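PDB 6EI3: proton-dependent oligopeptide transporter family protein from Xanthomonas campestris, which probably couples the uptake of small peptides to proton movement across the membrane, as a major facilitator superfamily carrier of the POT family. Local coordinates for residues I8-C13 / P119-F124; P62-W67 / I80-I85. One frame throughout, in Å; residues are numbered along the deposited sequence. Where two conformers were deposited one is given.

The two interactions sit on the same side of the chain's centre, with their own centres about 13 Å apart. Along the chain the order is 8-13, 62-67, 80-85, 119-124, so both halves of interaction 2 fall between the halves of interaction 1. Interaction 1 joins helix 4-22 to the start of helix 121-127, whereas interaction 2 lies wholly within the helical region 62-95, where the chain doubles back on itself. The two meet through segment 119-124: Pro119 CG packs 3.4 Å from Pro62 O, and Leu120 lies against Gly65 and Gly66. Segment 119-124 therefore bridges helix 4-22, which carries the ExxER sequence, and the 62-67 turns that Phe82 packs on.

Interaction 1: residues I8-C13 / P119-F124; sequences IGNEAC and PLVASF
Glu11 reaches across from helix 4-22 to meet Val121 at the start of helix 121-127, with the two side chains crossing at about a right angle. Start at Glu11 CB, which points toward the other segment but stays 4.9 Å from Val121 CG2. CG leaves anti to the backbone N (chi1 177°), and here the chain bends (chi2 71°). It swings CD back to 4.7 Å from both Val121 CG1 and CG2. The carboxylate is rotated until OE1 is eclipsed with CB (chi3 2°), and that oxygen makes the actual touch: OE1 lies 3.7 Å from Val121 CG2 and 3.8 Å from Val121 CG1. OE2 takes the more distant place, 5.1 Å from Val121 CG1. Val121 was modelled in two conformers, so these methyl distances describe one of them.

Asn10 adds a looser touch, its amide end lying beside the same CG2. No hydrogen bond joins the segments, and the contact is small but buried. Phe144 and Ile148 of helix 137-165 pack on Glu11, and Tyr512 of the C-terminal tail, within what reads as a leftover protease-tag sequence, touches both Glu11 and Val121, consistent with an autoinhibited state. Glu11 is the first glutamate of the ExxER sequence on the first helix, a signature of the POT family that is linked to proton coupling.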
# COMPACT_ATOMS: atom_id res chain seq x y z
N ILE A 8 -1.73 22.23 -0.48
CA ILE A 8 -2.45 21.68 -1.65
C ILE A 8 -1.46 21.55 -2.84
O ILE A 8 -1.40 20.49 -3.46
CB ILE A 8 -3.72 22.53 -2.00
CG1 ILE A 8 -4.86 22.28 -0.97
CG2 ILE A 8 -4.22 22.26 -3.44
CD1 ILE A 8 -6.03 23.35 -0.99
N GLY A 9 -0.68 22.61 -3.09
CA GLY A 9 0.34 22.64 -4.14
C GLY A 9 1.36 21.52 -3.99
O GLY A 9 1.63 20.79 -4.94
N ASN A 10 1.91 21.37 -2.79
CA ASN A 10 2.87 20.32 -2.48
C ASN A 10 2.24 18.94 -2.70
O ASN A 10 2.87 18.10 -3.33
CB ASN A 10 3.37 20.48 -1.03
CG ASN A 10 4.18 19.30 -0.56
OD1 ASN A 10 5.37 19.15 -0.86
ND2 ASN A 10 3.51 18.39 0.10
N GLU A 11 1.00 18.73 -2.19
CA GLU A 11 0.28 17.45 -2.35
C GLU A 11 0.05 17.09 -3.83
O GLU A 11 0.27 15.95 -4.22
CB GLU A 11 -1.06 17.47 -1.56
CG GLU A 11 -1.92 16.21 -1.71
CD GLU A 11 -1.45 14.93 -1.05
OE1 GLU A 11 -0.40 14.93 -0.37
OE2 GLU A 11 -2.17 13.91 -1.18
N ALA A 12 -0.40 18.07 -4.64
CA ALA A 12 -0.69 17.85 -6.06
C ALA A 12 0.57 17.47 -6.84
O ALA A 12 0.55 16.48 -7.55
CB ALA A 12 -1.33 19.09 -6.67
N CYS A 13 1.67 18.24 -6.66
CA CYS A 13 2.92 17.95 -7.38
C CYS A 13 3.55 16.64 -6.96
O CYS A 13 3.96 15.88 -7.84
CB CYS A 13 3.90 19.11 -7.27
SG CYS A 13 3.27 20.66 -7.95
N PRO A 119 2.76 9.48 6.39
CA PRO A 119 1.80 9.63 7.50
C PRO A 119 1.80 11.05 8.06
O PRO A 119 1.17 11.30 9.08
CB PRO A 119 2.34 8.63 8.54
CG PRO A 119 3.82 8.70 8.35
CD PRO A 119 4.07 8.98 6.89
N LEU A 120 2.55 11.98 7.43
CA LEU A 120 2.74 13.33 7.95
C LEU A 120 2.00 14.44 7.23
O LEU A 120 1.59 15.39 7.89
CB LEU A 120 4.25 13.70 7.99
CG LEU A 120 5.23 12.67 8.59
CD1 LEU A 120 6.64 13.19 8.51
CD2 LEU A 120 4.86 12.29 10.04
N VAL A 121 1.87 14.34 5.91
CA VAL A 121 1.25 15.38 5.08
C VAL A 121 -0.19 15.69 5.54
O VAL A 121 -0.50 16.86 5.79
CB VAL A 121 1.37 15.06 3.55
CG1 VAL A 121 0.52 13.87 3.13
CG2 VAL A 121 1.08 16.29 2.70
N ALA A 122 -1.05 14.66 5.69
CA ALA A 122 -2.44 14.83 6.10
C ALA A 122 -2.59 15.36 7.50
O ALA A 122 -3.38 16.27 7.72
CB ALA A 122 -3.22 13.54 5.92
N SER A 123 -1.81 14.82 8.45
CA SER A 123 -1.81 15.23 9.86
C SER A 123 -1.35 16.70 10.01
O SER A 123 -1.94 17.45 10.78
CB SER A 123 -0.89 14.31 10.66
OG SER A 123 -0.97 14.66 12.03
N PHE A 124 -0.30 17.10 9.26
CA PHE A 124 0.21 18.50 9.28
C PHE A 124 -0.83 19.45 8.70
O PHE A 124 -0.93 20.59 9.13
CB PHE A 124 1.53 18.61 8.50
CG PHE A 124 2.23 19.94 8.59
CD1 PHE A 124 2.78 20.38 9.79
CD2 PHE A 124 2.45 20.71 7.45
CE1 PHE A 124 3.47 21.60 9.87
CE2 PHE A 124 3.11 21.94 7.53
CZ PHE A 124 3.64 22.36 8.73

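Interaction 2: residues P62-W67 / I80-I85; sequences PLLGGW and IWFSLI. With 78M ((2S)-2,3-dihydroxypropyl(7Z)-pentadec-7-enoate), chain B.
Phe82 turns its ring toward segment 62-67 and meets Leu64 and Gly65 in two different ways. Leu64 CD2 comes in at the ring edge, near its plane, 4.2 Å from Phe82 CZ. Gly65 is approached obliquely, with its CA 3.9 Å from Phe82 CE2. The ring tip lies against the backbone of Gly65, with Phe82 CZ 4.2 Å from Gly65 N. Phe112 of helix 100-117 meets the same phenylalanine with the ring planes at about 40°, and it also packs on Leu64.

Gly65 CA and Phe82 CA are only 8.0 Å apart although they lie seventeen positions apart in sequence, so the chain must double back within 62-95. This is the region of the major facilitator superfamily motif A, the GxLAD sequence that begins at Gly66 and continues between the second and third membrane helices.

Trp81, on the surface, takes no part in the Phe82 contact. With CG anti to the carbonyl carbon and beside the backbone N (chi1 -78°), its indole lies with Leu84 CD1 3.8 Å above one face, offset toward the rim, and its NE1 edge at the glycerol end of a bound monoacylglycerol. NE1 donates a hydrogen bond to O19 of the lipid, 3.0 Å long with an angle of 151° at the hydrogen. The lipid's C2 is over the same face as Leu84 CD1. Ile80 CG2 touches the ester oxygen O2 of the lipid at 3.6 Å, while Thr77 OG1 gives the lipid a further hydrogen-bonding partner.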
# COMPACT_ATOMS: atom_id res chain seq x y z
N PRO A 62 6.83 4.90 6.29
CA PRO A 62 5.98 5.73 7.17
C PRO A 62 6.24 5.47 8.65
O PRO A 62 6.04 6.39 9.44
CB PRO A 62 4.56 5.28 6.81
CG PRO A 62 4.68 4.90 5.36
CD PRO A 62 6.00 4.20 5.29
N LEU A 63 6.70 4.25 9.03
CA LEU A 63 7.01 3.92 10.43
C LEU A 63 8.10 4.86 10.97
O LEU A 63 7.94 5.43 12.05
CB LEU A 63 7.48 2.45 10.62
CG LEU A 63 6.43 1.33 10.55
CD1 LEU A 63 7.09 -0.04 10.80
CD2 LEU A 63 5.33 1.51 11.62
N LEU A 64 9.19 5.05 10.18
CA LEU A 64 10.30 5.92 10.52
C LEU A 64 9.90 7.40 10.48
O LEU A 64 10.19 8.11 11.43
CB LEU A 64 11.52 5.66 9.63
CG LEU A 64 12.81 6.43 9.99
CD1 LEU A 64 13.39 5.98 11.34
CD2 LEU A 64 13.84 6.26 8.91
N GLY A 65 9.19 7.82 9.42
CA GLY A 65 8.70 9.19 9.28
C GLY A 65 7.89 9.67 10.48
O GLY A 65 8.20 10.71 11.06
N GLY A 66 6.89 8.88 10.89
CA GLY A 66 6.01 9.17 12.02
C GLY A 66 6.75 9.24 13.34
O GLY A 66 6.50 10.14 14.15
N TRP A 67 7.71 8.31 13.55
CA TRP A 67 8.53 8.23 14.76
C TRP A 67 9.43 9.46 14.87
O TRP A 67 9.40 10.12 15.90
CB TRP A 67 9.35 6.92 14.80
CG TRP A 67 10.20 6.74 16.03
CD1 TRP A 67 9.77 6.48 17.30
CD2 TRP A 67 11.63 6.78 16.10
NE1 TRP A 67 10.84 6.36 18.15
CE2 TRP A 67 12.00 6.56 17.45
CE3 TRP A 67 12.65 7.00 15.15
CZ2 TRP A 67 13.33 6.53 17.86
CZ3 TRP A 67 13.97 6.98 15.57
CH2 TRP A 67 14.30 6.75 16.91
N ILE A 80 10.28 18.30 5.25
CA ILE A 80 11.33 18.98 4.49
C ILE A 80 12.52 18.06 4.18
O ILE A 80 12.93 17.98 3.03
CB ILE A 80 11.76 20.32 5.19
CG1 ILE A 80 10.78 21.46 4.89
CG2 ILE A 80 13.21 20.74 4.82
CD1 ILE A 80 10.77 22.05 3.41
N TRP A 81 13.04 17.36 5.21
CA TRP A 81 14.21 16.51 5.05
C TRP A 81 13.92 15.25 4.25
O TRP A 81 14.74 14.89 3.41
CB TRP A 81 14.88 16.21 6.39
CG TRP A 81 15.71 17.38 6.85
CD1 TRP A 81 15.40 18.26 7.85
CD2 TRP A 81 16.89 17.90 6.21
NE1 TRP A 81 16.37 19.24 7.92
CE2 TRP A 81 17.29 19.04 6.93
CE3 TRP A 81 17.67 17.49 5.10
CZ2 TRP A 81 18.44 19.78 6.60
CZ3 TRP A 81 18.80 18.21 4.77
CH2 TRP A 81 19.18 19.34 5.52
N PHE A 82 12.77 14.61 4.46
CA PHE A 82 12.39 13.45 3.65
C PHE A 82 12.14 13.88 2.20
O PHE A 82 12.51 13.16 1.29
CB PHE A 82 11.17 12.73 4.23
CG PHE A 82 11.52 11.68 5.26
CD1 PHE A 82 11.97 10.43 4.87
CD2 PHE A 82 11.39 11.94 6.61
CE1 PHE A 82 12.27 9.44 5.82
CE2 PHE A 82 11.69 10.96 7.56
CZ PHE A 82 12.13 9.72 7.16
N SER A 83 11.53 15.08 1.99
CA SER A 83 11.26 15.59 0.64
C SER A 83 12.55 15.89 -0.14
O SER A 83 12.59 15.68 -1.34
CB SER A 83 10.35 16.81 0.67
OG SER A 83 9.08 16.46 1.18
N LEU A 84 13.59 16.36 0.55
CA LEU A 84 14.88 16.65 -0.09
C LEU A 84 15.59 15.33 -0.48
O LEU A 84 16.22 15.26 -1.53
CB LEU A 84 15.79 17.49 0.83
CG LEU A 84 15.42 18.96 1.02
CD1 LEU A 84 16.16 19.54 2.23
CD2 LEU A 84 15.72 19.78 -0.22
N ILE A 85 15.47 14.29 0.37
CA ILE A 85 16.03 12.96 0.09
C ILE A 85 15.30 12.42 -1.15
O ILE A 85 15.92 11.90 -2.08
CB ILE A 85 15.91 12.02 1.33
CG1 ILE A 85 16.94 12.47 2.44
CG2 ILE A 85 16.15 10.56 0.95
CD1 ILE A 85 16.75 11.87 3.84
O21 78M B . 12.83 22.93 9.61
C20 78M B . 14.22 22.85 9.89
C18 78M B . 14.99 22.39 8.68
O19 78M B . 16.30 21.96 9.08
C17 78M B . 15.10 23.46 7.63
O2 78M B . 15.69 22.81 6.47
C1 78M B . 15.72 23.50 5.32
O1 78M B . 15.20 24.58 5.17
C2 78M B . 16.49 22.76 4.27
C3 78M B . 16.44 23.37 2.87
C4 78M B . 15.09 23.21 2.18
C5 78M B . 15.09 23.64 0.72
C6 78M B . 13.70 23.82 0.13
C7 78M B . 13.67 23.85 -1.37
C8 78M B . 13.87 24.88 -2.18
C9 78M B . 14.19 26.31 -1.83
C10 78M B . 14.28 27.23 -3.06
C11 78M B . 12.93 27.69 -3.59
C12 78M B . 12.95 28.17 -5.04
C13 78M B . 11.64 28.81 -5.50
C15 78M B . 10.93 27.74 -7.72
C14 78M B . 11.49 28.97 -7.01